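Local coordinates for lambda phage protein with carbohydrate-binding module (Shewanella oneidensis, PDB 2A5Z) that is of unknown function but binds magnesium and, with its jelly-roll fold and carbohydrate-binding module, may recognise carbohydrates, at residues 50-62 with 78-91. Numbering follows the deposited sequence.
With MG (magnesium ion), chain F.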
loop_
_atom_site.group_PDB
_atom_site.type_symbol
_atom_site.label_atom_id
_atom_site.label_comp_id
_atom_site.label_asym_id
_atom_site.label_seq_id
_atom_site.Cartn_x
_atom_site.Cartn_y
_atom_site.Cartn_z
ATOM N N TYR C 50 -13.454 -5.007 3.982
ATOM C CA TYR C 50 -13.535 -3.561 3.853
ATOM C C TYR C 50 -12.310 -2.998 3.128
ATOM O O TYR C 50 -11.184 -3.413 3.397
ATOM C CB TYR C 50 -13.668 -2.898 5.233
ATOM C CG TYR C 50 -14.007 -1.437 5.119
ATOM C CD1 TYR C 50 -15.338 -1.022 5.036
ATOM C CD2 TYR C 50 -13.005 -0.470 5.050
ATOM C CE1 TYR C 50 -15.664 0.328 4.907
ATOM C CE2 TYR C 50 -13.323 0.888 4.908
ATOM C CZ TYR C 50 -14.648 1.268 4.837
ATOM O OH TYR C 50 -14.971 2.592 4.710
ATOM N N ALA C 51 -12.543 -2.057 2.214
ATOM C CA ALA C 51 -11.470 -1.283 1.588
ATOM C C ALA C 51 -11.986 0.102 1.204
ATOM O O ALA C 51 -13.143 0.253 0.820
ATOM C CB ALA C 51 -10.909 -2.002 0.358
ATOM N N SER C 52 -11.135 1.113 1.331
ATOM C CA SER C 52 -11.497 2.458 0.905
ATOM C C SER C 52 -10.259 3.228 0.478
ATOM O O SER C 52 -9.149 2.935 0.926
ATOM C CB SER C 52 -12.230 3.202 2.024
ATOM O OG SER C 52 -11.343 3.506 3.077
ATOM N N TYR C 53 -10.451 4.194 -0.408
ATOM C CA TYR C 53 -9.373 5.098 -0.782
ATOM C C TYR C 53 -9.910 6.522 -0.946
ATOM O O TYR C 53 -10.975 6.725 -1.516
ATOM C CB TYR C 53 -8.624 4.601 -2.027
ATOM C CG TYR C 53 -7.474 5.511 -2.401
ATOM C CD1 TYR C 53 -6.463 5.803 -1.475
ATOM C CD2 TYR C 53 -7.416 6.113 -3.661
ATOM C CE1 TYR C 53 -5.421 6.661 -1.798
ATOM C CE2 TYR C 53 -6.374 6.967 -3.993
ATOM C CZ TYR C 53 -5.383 7.230 -3.052
ATOM O OH TYR C 53 -4.366 8.080 -3.368
ATOM N N ASP C 54 -9.168 7.496 -0.414
ATOM C CA ASP C 54 -9.622 8.882 -0.312
ATOM C C ASP C 54 -8.871 9.834 -1.256
ATOM O O ASP C 54 -8.986 11.046 -1.127
ATOM C CB ASP C 54 -9.489 9.372 1.146
ATOM C CG ASP C 54 -10.563 10.387 1.543
ATOM O OD1 ASP C 54 -11.333 10.847 0.682
ATOM O OD2 ASP C 54 -10.658 10.732 2.744
ATOM N N PHE C 55 -8.078 9.284 -2.170
ATOM C CA PHE C 55 -7.460 10.059 -3.261
ATOM C C PHE C 55 -6.623 11.263 -2.824
ATOM O O PHE C 55 -6.742 12.343 -3.390
ATOM C CB PHE C 55 -8.521 10.436 -4.314
ATOM C CG PHE C 55 -9.089 9.245 -5.018
ATOM C CD1 PHE C 55 -8.522 8.789 -6.206
ATOM C CD2 PHE C 55 -10.161 8.542 -4.465
ATOM C CE1 PHE C 55 -9.032 7.665 -6.853
ATOM C CE2 PHE C 55 -10.678 7.418 -5.093
ATOM C CZ PHE C 55 -10.116 6.972 -6.292
HETATM N N MSE C 56 -5.759 11.054 -1.832
HETATM C CA MSE C 56 -4.848 12.100 -1.359
HETATM C C MSE C 56 -3.406 11.901 -1.830
HETATM O O MSE C 56 -2.603 12.828 -1.746
HETATM C CB MSE C 56 -4.912 12.239 0.179
HETATM C CG MSE C 56 -4.044 11.237 0.964
HETATM SE SE MSE C 56 -4.646 9.532 1.009
HETATM C CE MSE C 56 -5.805 9.631 2.356
HETATM N N MSE C 57 -3.085 10.699 -2.319
HETATM C CA MSE C 57 -1.714 10.362 -2.722
HETATM C C MSE C 57 -1.334 10.978 -4.071
HETATM O O MSE C 57 -2.185 11.174 -4.949
HETATM C CB MSE C 57 -1.492 8.838 -2.788
HETATM C CG MSE C 57 -1.846 8.042 -1.524
HETATM SE SE MSE C 57 -1.580 6.243 -1.724
HETATM C CE MSE C 57 0.165 6.264 -2.120
ATOM N N HIS C 58 -0.048 11.298 -4.208
ATOM C CA HIS C 58 0.574 11.649 -5.486
ATOM C C HIS C 58 0.250 10.502 -6.455
ATOM O O HIS C 58 0.481 9.334 -6.126
ATOM C CB HIS C 58 2.083 11.789 -5.243
ATOM C CG HIS C 58 2.885 12.222 -6.433
ATOM N ND1 HIS C 58 2.615 13.375 -7.142
ATOM C CD2 HIS C 58 3.997 11.688 -6.995
ATOM C CE1 HIS C 58 3.512 13.516 -8.105
ATOM N NE2 HIS C 58 4.364 12.508 -8.033
ATOM N N SER C 59 -0.325 10.817 -7.618
ATOM C CA SER C 59 -0.896 9.752 -8.460
ATOM C C SER C 59 -0.075 9.307 -9.673
ATOM O O SER C 59 -0.507 8.412 -10.406
ATOM C CB SER C 59 -2.353 10.047 -8.853
ATOM O OG SER C 59 -2.486 11.260 -9.575
ATOM N N ILE C 60 1.106 9.902 -9.869
ATOM C CA ILE C 60 2.040 9.430 -10.904
ATOM C C ILE C 60 2.499 8.011 -10.594
ATOM O O ILE C 60 3.125 7.767 -9.553
ATOM C CB ILE C 60 3.303 10.312 -11.020
ATOM C CG1 ILE C 60 2.936 11.787 -11.234
ATOM C CG2 ILE C 60 4.250 9.762 -12.114
ATOM C CD1 ILE C 60 2.919 12.259 -12.679
ATOM N N GLY C 61 2.175 7.079 -11.492
ATOM C CA GLY C 61 2.592 5.683 -11.345
ATOM C C GLY C 61 1.901 4.943 -10.210
ATOM O O GLY C 61 2.406 3.926 -9.732
ATOM N N LEU C 62 0.743 5.451 -9.782
ATOM C CA LEU C 62 -0.013 4.853 -8.675
ATOM C C LEU C 62 -1.098 3.940 -9.233
ATOM O O LEU C 62 -2.112 4.413 -9.755
ATOM C CB LEU C 62 -0.643 5.939 -7.790
ATOM C CG LEU C 62 -1.450 5.496 -6.556
ATOM C CD1 LEU C 62 -0.547 4.847 -5.517
ATOM C CD2 LEU C 62 -2.197 6.680 -5.945
ATOM N N LEU C 78 -4.671 12.503 -15.495
ATOM C CA LEU C 78 -4.988 12.704 -14.090
ATOM C C LEU C 78 -4.431 14.060 -13.684
ATOM O O LEU C 78 -3.227 14.289 -13.763
ATOM C CB LEU C 78 -4.425 11.579 -13.213
ATOM C CG LEU C 78 -4.771 10.118 -13.549
ATOM C CD1 LEU C 78 -4.195 9.199 -12.482
ATOM C CD2 LEU C 78 -6.275 9.891 -13.696
ATOM N N GLN C 79 -5.324 14.967 -13.294
ATOM C CA GLN C 79 -4.939 16.320 -12.882
ATOM C C GLN C 79 -4.363 16.319 -11.469
ATOM O O GLN C 79 -4.353 15.282 -10.798
ATOM C CB GLN C 79 -6.144 17.255 -12.961
ATOM C CG GLN C 79 -6.796 17.307 -14.330
ATOM C CD GLN C 79 -5.903 17.952 -15.372
ATOM O OE1 GLN C 79 -5.727 19.168 -15.382
ATOM N NE2 GLN C 79 -5.335 17.137 -16.257
ATOM N N ASN C 80 -3.878 17.472 -11.022
ATOM C CA ASN C 80 -3.357 17.607 -9.666
ATOM C C ASN C 80 -4.406 17.313 -8.609
ATOM O O ASN C 80 -5.549 17.755 -8.725
ATOM C CB ASN C 80 -2.812 19.006 -9.433
ATOM C CG ASN C 80 -1.512 19.240 -10.145
ATOM O OD1 ASN C 80 -1.412 20.128 -10.987
ATOM N ND2 ASN C 80 -0.504 18.446 -9.817
ATOM N N ILE C 81 -3.995 16.565 -7.587
ATOM C CA ILE C 81 -4.820 16.330 -6.402
ATOM C C ILE C 81 -5.145 17.660 -5.729
ATOM O O ILE C 81 -4.293 18.546 -5.611
ATOM C CB ILE C 81 -4.124 15.361 -5.396
ATOM C CG1 ILE C 81 -3.803 14.010 -6.060
ATOM C CG2 ILE C 81 -4.965 15.173 -4.116
ATOM C CD1 ILE C 81 -5.025 13.217 -6.556
ATOM N N LEU C 82 -6.394 17.793 -5.311
ATOM C CA LEU C 82 -6.835 18.945 -4.560
ATOM C C LEU C 82 -7.734 18.477 -3.419
ATOM O O LEU C 82 -8.046 17.287 -3.318
ATOM C CB LEU C 82 -7.573 19.920 -5.490
ATOM C CG LEU C 82 -8.770 19.460 -6.332
ATOM C CD1 LEU C 82 -10.043 19.456 -5.500
ATOM C CD2 LEU C 82 -8.942 20.386 -7.529
ATOM N N SER C 83 -8.124 19.403 -2.552
ATOM C CA SER C 83 -9.241 19.177 -1.641
ATOM C C SER C 83 -10.208 20.352 -1.772
ATOM O O SER C 83 -9.784 21.469 -2.065
ATOM C CB SER C 83 -8.761 19.039 -0.199
ATOM O OG SER C 83 -8.002 17.858 -0.019
ATOM N N GLU C 84 -11.500 20.100 -1.583
ATOM C CA GLU C 84 -12.464 21.202 -1.482
ATOM C C GLU C 84 -13.534 20.984 -0.421
ATOM O O GLU C 84 -14.197 19.945 -0.382
ATOM C CB GLU C 84 -13.065 21.573 -2.845
ATOM C CG GLU C 84 -14.084 20.609 -3.404
ATOM C CD GLU C 84 -14.817 21.189 -4.601
ATOM O OE1 GLU C 84 -15.924 21.739 -4.421
ATOM O OE2 GLU C 84 -14.276 21.107 -5.719
ATOM N N GLY C 85 -13.683 21.972 0.451
ATOM C CA GLY C 85 -14.588 21.860 1.588
ATOM C C GLY C 85 -14.239 20.623 2.384
ATOM O O GLY C 85 -13.091 20.435 2.781
ATOM N N ASN C 86 -15.225 19.756 2.581
ATOM C CA ASN C 86 -15.029 18.533 3.348
ATOM C C ASN C 86 -14.514 17.371 2.502
ATOM O O ASN C 86 -14.269 16.277 3.021
ATOM C CB ASN C 86 -16.326 18.153 4.054
ATOM C CG ASN C 86 -16.559 18.971 5.309
ATOM O OD1 ASN C 86 -15.914 18.752 6.332
ATOM N ND2 ASN C 86 -17.480 19.921 5.234
ATOM N N HIS C 87 -14.339 17.623 1.206
ATOM C CA HIS C 87 -13.846 16.615 0.282
ATOM C C HIS C 87 -12.317 16.603 0.274
ATOM O O HIS C 87 -11.678 17.344 -0.472
ATOM C CB HIS C 87 -14.458 16.831 -1.113
ATOM C CG HIS C 87 -15.947 16.666 -1.127
ATOM N ND1 HIS C 87 -16.555 15.428 -1.145
ATOM C CD2 HIS C 87 -16.947 17.577 -1.052
ATOM C CE1 HIS C 87 -17.867 15.584 -1.119
ATOM N NE2 HIS C 87 -18.132 16.879 -1.059
ATOM N N PHE C 88 -11.752 15.763 1.135
ATOM C CA PHE C 88 -10.310 15.690 1.354
ATOM C C PHE C 88 -9.708 14.740 0.332
ATOM O O PHE C 88 -10.032 13.567 0.338
ATOM C CB PHE C 88 -10.047 15.157 2.767
ATOM C CG PHE C 88 -8.597 14.887 3.074
ATOM C CD1 PHE C 88 -7.720 15.934 3.353
ATOM C CD2 PHE C 88 -8.114 13.585 3.125
ATOM C CE1 PHE C 88 -6.383 15.685 3.652
ATOM C CE2 PHE C 88 -6.772 13.326 3.425
ATOM C CZ PHE C 88 -5.908 14.380 3.687
ATOM N N GLY C 89 -8.832 15.251 -0.528
ATOM C CA GLY C 89 -8.193 14.441 -1.551
ATOM C C GLY C 89 -9.154 14.176 -2.691
ATOM O O GLY C 89 -10.037 13.347 -2.582
ATOM N N VAL C 90 -8.996 14.902 -3.786
ATOM C CA VAL C 90 -9.886 14.778 -4.937
ATOM C C VAL C 90 -9.029 14.594 -6.183
ATOM O O VAL C 90 -8.089 15.358 -6.399
ATOM C CB VAL C 90 -10.776 16.045 -5.111
ATOM C CG1 VAL C 90 -11.623 15.961 -6.402
ATOM C CG2 VAL C 90 -11.676 16.263 -3.881
ATOM N N GLN C 91 -9.355 13.580 -6.987
ATOM C CA GLN C 91 -8.667 13.327 -8.248
ATOM C C GLN C 91 -9.535 13.778 -9.428
ATOM O O GLN C 91 -10.490 13.080 -9.794
ATOM C CB GLN C 91 -8.310 11.833 -8.379
ATOM C CG GLN C 91 -7.638 11.440 -9.693
ATOM C CD GLN C 91 -6.290 12.089 -9.884
ATOM O OE1 GLN C 91 -6.181 13.139 -10.518
ATOM N NE2 GLN C 91 -5.256 11.485 -9.326
HETATM MG MG MG F . -10.868 12.107 -1.014
#
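Three backbone carbonyls, those of Asp54, Phe88 and Gly89, converge with one carboxylate oxygen on a magnesium ion that, within a largely buried contact, ties residues 50-62 to 78-91. Asp54 binds the magnesium twice, through O and OD1, each at 2.2 Å. Asp247 completes the six ligands with its backbone O and OD1. The shared cation accounts for oxygens as close as Asp54 O and Gly89 O, 2.9 Å apart, which would otherwise be expected to repel. The second carboxylate oxygen of Asp54 lies in the plane of the Phe88 ring, at its edge, with OD2 3.8 Å from CD2; the carboxylate and ring planes are 69° apart. That OD2 also forms a salt bridge with Arg259 of the second subunit, which links the metal site to the subunit interface.

In the jelly-roll fold, the ion sits where the edge strand 48-53 runs out beside strand 245-254, and where the chain turns a corner at Gly89 after the hairpin of strands 82-84 and 87-88. Ser83 OG accepts a hydrogen bond from Gly89 N (2.8 Å, nearly straight at 167°) and so helps fix this corner in the second shell. Beyond the ligand shell, Met56, a selenomethionine, lays CB and the CE end of its chain, bent at chi2 and chi3, against CE2 of Phe88. Ile81 brings CG2 to 3.4 Å from Phe55 O, while its CG1 rests against Met57 O. With CG anti to its carbonyl carbon (chi1 -65°), Phe55 brings ring atom CD1 to 3.7 Å from Gln91 CB, and Tyr53 covers one face of the ring.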